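Local coordinates for protein elastase inhibitor AFUEI (Aspergillus fumigatus Af293, PDB 3W0D) that inhibits serine elastases, blocking the fungus's own elastase non-competitively with a nanomolar Ki and also acting on human leukocyte elastase, at residues Asn32-Leu37 with Ser50-Gln55. Numbering follows the deposited sequence.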
ATOM      1  N   ASN A  32      -0.401  -1.610 -16.285  1.00 35.37           N
ATOM      2  CA  ASN A  32       0.911  -2.243 -16.479  1.00 33.36           C
ATOM      3  C   ASN A  32       1.862  -1.354 -15.577  1.00 30.36           C
ATOM      4  O   ASN A  32       1.891  -0.144 -15.661  1.00 29.65           O
ATOM      5  CB  ASN A  32       1.310  -2.187 -17.990  1.00 35.16           C
ATOM      6  CG  ASN A  32       1.380  -3.564 -18.702  1.00 38.30           C
ATOM      7  OD1 ASN A  32       1.623  -4.633 -18.097  1.00 40.10           O
ATOM      8  ND2 ASN A  32       1.213  -3.511 -20.033  1.00 37.65           N
ATOM      9  N   PRO A  33       2.588  -1.962 -14.646  1.00 25.46           N
ATOM     10  CA  PRO A  33       2.591  -3.386 -14.337  1.00 24.21           C
ATOM     11  C   PRO A  33       1.632  -3.718 -13.177  1.00 23.36           C
ATOM     12  O   PRO A  33       1.204  -2.836 -12.436  1.00 22.54           O
ATOM     13  CB  PRO A  33       4.038  -3.593 -13.952  1.00 23.12           C
ATOM     14  CG  PRO A  33       4.313  -2.415 -13.193  1.00 25.49           C
ATOM     15  CD  PRO A  33       3.723  -1.287 -13.981  1.00 24.41           C
ATOM     16  N   ILE A  34       1.295  -4.993 -13.027  1.00 23.30           N
ATOM     17  CA  ILE A  34       0.444  -5.463 -11.932  1.00 22.40           C
ATOM     18  C   ILE A  34       1.273  -6.409 -11.073  1.00 21.16           C
ATOM     19  O   ILE A  34       1.952  -7.282 -11.593  1.00 22.36           O
ATOM     20  CB  ILE A  34      -0.795  -6.298 -12.453  1.00 21.53           C
ATOM     21  CG1 ILE A  34      -1.571  -5.553 -13.521  1.00 22.65           C
ATOM     22  CG2 ILE A  34      -1.726  -6.668 -11.300  1.00 21.89           C
ATOM     23  CD1 ILE A  34      -2.264  -4.316 -13.107  1.00 21.99           C
ATOM     24  N   ARG A  35       1.226  -6.192  -9.764  1.00 19.93           N
ATOM     25  CA  ARG A  35       1.942  -7.025  -8.801  1.00 18.72           C
ATOM     26  C   ARG A  35       1.003  -7.655  -7.794  1.00 18.44           C
ATOM     27  O   ARG A  35       0.317  -6.963  -7.052  1.00 15.93           O
ATOM     28  CB  ARG A  35       3.014  -6.232  -8.047  1.00 19.89           C
ATOM     29  CG  ARG A  35       3.754  -7.098  -7.050  1.00 22.26           C
ATOM     30  CD  ARG A  35       5.053  -6.456  -6.575  1.00 23.45           C
ATOM     31  NE  ARG A  35       4.815  -5.134  -6.008  1.00 25.50           N
ATOM     32  CZ  ARG A  35       5.756  -4.382  -5.452  1.00 24.04           C
ATOM     33  NH1 ARG A  35       7.001  -4.822  -5.387  1.00 24.73           N
ATOM     34  NH2 ARG A  35       5.449  -3.191  -4.962  1.00 23.71           N
ATOM     35  N   VAL A  36       0.961  -8.979  -7.801  1.00 17.25           N
ATOM     36  CA  VAL A  36       0.115  -9.709  -6.882  1.00 17.58           C
ATOM     37  C   VAL A  36       0.988 -10.063  -5.669  1.00 18.28           C
ATOM     38  O   VAL A  36       2.001 -10.755  -5.797  1.00 16.89           O
ATOM     39  CB  VAL A  36      -0.424 -10.991  -7.550  1.00 17.15           C
ATOM     40  CG1 VAL A  36      -1.448 -11.642  -6.658  1.00 14.81           C
ATOM     41  CG2 VAL A  36      -1.041 -10.650  -8.910  1.00 17.85           C
ATOM     42  N   LEU A  37       0.599  -9.569  -4.497  1.00 18.64           N
ATOM     43  CA  LEU A  37       1.349  -9.816  -3.267  1.00 21.27           C
ATOM     44  C   LEU A  37       0.807 -11.013  -2.499  1.00 21.45           C
ATOM     45  O   LEU A  37      -0.398 -11.117  -2.269  1.00 22.52           O
ATOM     46  CB  LEU A  37       1.295  -8.583  -2.365  1.00 20.72           C
ATOM     47  CG  LEU A  37       2.014  -7.345  -2.900  1.00 21.75           C
ATOM     48  CD1 LEU A  37       1.558  -6.084  -2.168  1.00 20.94           C
ATOM     49  CD2 LEU A  37       3.510  -7.559  -2.742  1.00 22.37           C
ATOM     50  N   SER A  50       2.796   4.165 -10.216  1.00 18.01           N
ATOM     51  CA  SER A  50       2.033   3.590 -11.316  1.00 20.17           C
ATOM     52  C   SER A  50       1.823   2.085 -11.260  1.00 19.57           C
ATOM     53  O   SER A  50       1.204   1.522 -12.160  1.00 23.48           O
ATOM     54  CB  SER A  50       2.705   3.937 -12.653  1.00 21.28           C
ATOM     55  OG  SER A  50       2.852   5.335 -12.814  1.00 27.61           O
ATOM     56  N   ARG A  51       2.336   1.431 -10.227  1.00 17.99           N
ATOM     57  CA  ARG A  51       2.193  -0.015 -10.105  1.00 16.61           C
ATOM     58  C   ARG A  51       1.034  -0.408  -9.211  1.00 17.52           C
ATOM     59  O   ARG A  51       0.952   0.023  -8.060  1.00 19.84           O
ATOM     60  CB  ARG A  51       3.487  -0.629  -9.562  1.00 16.05           C
ATOM     61  CG  ARG A  51       3.366  -2.095  -9.146  1.00 17.86           C
ATOM     62  CD  ARG A  51       4.728  -2.697  -8.860  1.00 16.97           C
ATOM     63  NE  ARG A  51       5.403  -1.968  -7.796  1.00 17.26           N
ATOM     64  CZ  ARG A  51       6.696  -2.064  -7.512  1.00 18.92           C
ATOM     65  NH1 ARG A  51       7.487  -2.870  -8.214  1.00 20.01           N
ATOM     66  NH2 ARG A  51       7.198  -1.341  -6.522  1.00 18.26           N
ATOM     67  N   LEU A  52       0.137  -1.233  -9.739  1.00 16.88           N
ATOM     68  CA  LEU A  52      -1.011  -1.695  -8.970  1.00 18.04           C
ATOM     69  C   LEU A  52      -0.642  -2.983  -8.244  1.00 18.25           C
ATOM     70  O   LEU A  52      -0.116  -3.915  -8.864  1.00 17.14           O
ATOM     71  CB  LEU A  52      -2.209  -1.961  -9.891  1.00 17.95           C
ATOM     72  CG  LEU A  52      -3.493  -2.510  -9.248  1.00 16.79           C
ATOM     73  CD1 LEU A  52      -4.258  -1.384  -8.595  1.00 16.11           C
ATOM     74  CD2 LEU A  52      -4.367  -3.161 -10.303  1.00 16.63           C
ATOM     75  N   ASN A  53      -0.909  -3.015  -6.938  1.00 18.34           N
ATOM     76  CA  ASN A  53      -0.635  -4.178  -6.088  1.00 17.74           C
ATOM     77  C   ASN A  53      -1.939  -4.770  -5.590  1.00 17.11           C
ATOM     78  O   ASN A  53      -2.793  -4.055  -5.054  1.00 16.27           O
ATOM     79  CB  ASN A  53       0.193  -3.784  -4.861  1.00 17.00           C
ATOM     80  CG  ASN A  53       1.521  -3.205  -5.226  1.00 17.41           C
ATOM     81  OD1 ASN A  53       2.481  -3.933  -5.481  1.00 18.63           O
ATOM     82  ND2 ASN A  53       1.589  -1.881  -5.271  1.00 15.52           N
ATOM     83  N   ILE A  54      -2.091  -6.074  -5.765  1.00 16.56           N
ATOM     84  CA  ILE A  54      -3.287  -6.757  -5.303  1.00 16.40           C
ATOM     85  C   ILE A  54      -2.846  -7.677  -4.174  1.00 16.78           C
ATOM     86  O   ILE A  54      -2.080  -8.608  -4.405  1.00 17.61           O
ATOM     87  CB  ILE A  54      -3.920  -7.639  -6.407  1.00 17.01           C
ATOM     88  CG1 ILE A  54      -4.233  -6.816  -7.665  1.00 16.69           C
ATOM     89  CG2 ILE A  54      -5.171  -8.294  -5.860  1.00 15.21           C
ATOM     90  CD1 ILE A  54      -5.246  -5.719  -7.456  1.00 18.81           C
ATOM     91  N   GLN A  55      -3.304  -7.405  -2.958  1.00 16.88           N
ATOM     92  CA  GLN A  55      -2.940  -8.230  -1.818  1.00 17.14           C
ATOM     93  C   GLN A  55      -3.890  -9.419  -1.762  1.00 18.41           C
ATOM     94  O   GLN A  55      -5.106  -9.256  -1.729  1.00 18.95           O
ATOM     95  CB  GLN A  55      -3.031  -7.420  -0.524  1.00 18.09           C
ATOM     96  CG  GLN A  55      -2.671  -8.201   0.739  1.00 17.36           C
ATOM     97  CD  GLN A  55      -1.213  -8.600   0.814  1.00 18.05           C
ATOM     98  OE1 GLN A  55      -0.323  -7.748   0.936  1.00 15.81           O
ATOM     99  NE2 GLN A  55      -0.955  -9.908   0.733  1.00 18.65           N
TER
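Arg-35 and Asn-53 pair at the middle of two parallel strands, 34-37 and 52-56, of the mixed sheet of this I78-family inhibitor, with 62-67 antiparallel on the far side of 52-56. Arg-35 N donates to Leu-52 O at 2.8 Å, its carbonyl O accepts from Ile-54 N, and Leu-37 N reaches Ile-54 O at 2.8 Å; Leu-52 N makes a weak bond to the carbonyl O of Pro-33, a residue joined to Asn-32 by a cis peptide bond.

The face of Arg-35, Asn-53, Leu-37 and Gln-55 carries the polar side-chain contacts, with Leu-37 CD1 on Asn-53 CB at 3.8 Å. With CG trans to the backbone N (chi1 -180°) and a bend at chi3, Arg-35 brings NE to Asn-53 OD1 at 2.7 Å in the guanidinium plane; NH2 adds a weak second bond to the same oxygen. One face of this guanidinium lies flat on that of Arg-51, centres 3.2 Å apart and planes inclined by 24°.

Apolar packing occupies the other face. Ile-34 lies alongside Leu-52, CD1 to CD2 3.7 Å, and Leu-52 continues onto helix 2-15.

The two guanidinium groups stack beside the C-terminal carboxylate of Ala-68, whose OXT forms a salt bridge with Arg-51 NE, accepts a bond from Asn-53 ND2 and lies in a weak, long ion pair with Arg-35 NH2. The shared carboxylate would balance the charge of the stacked pair and links this end of the strand pair to the chain terminus.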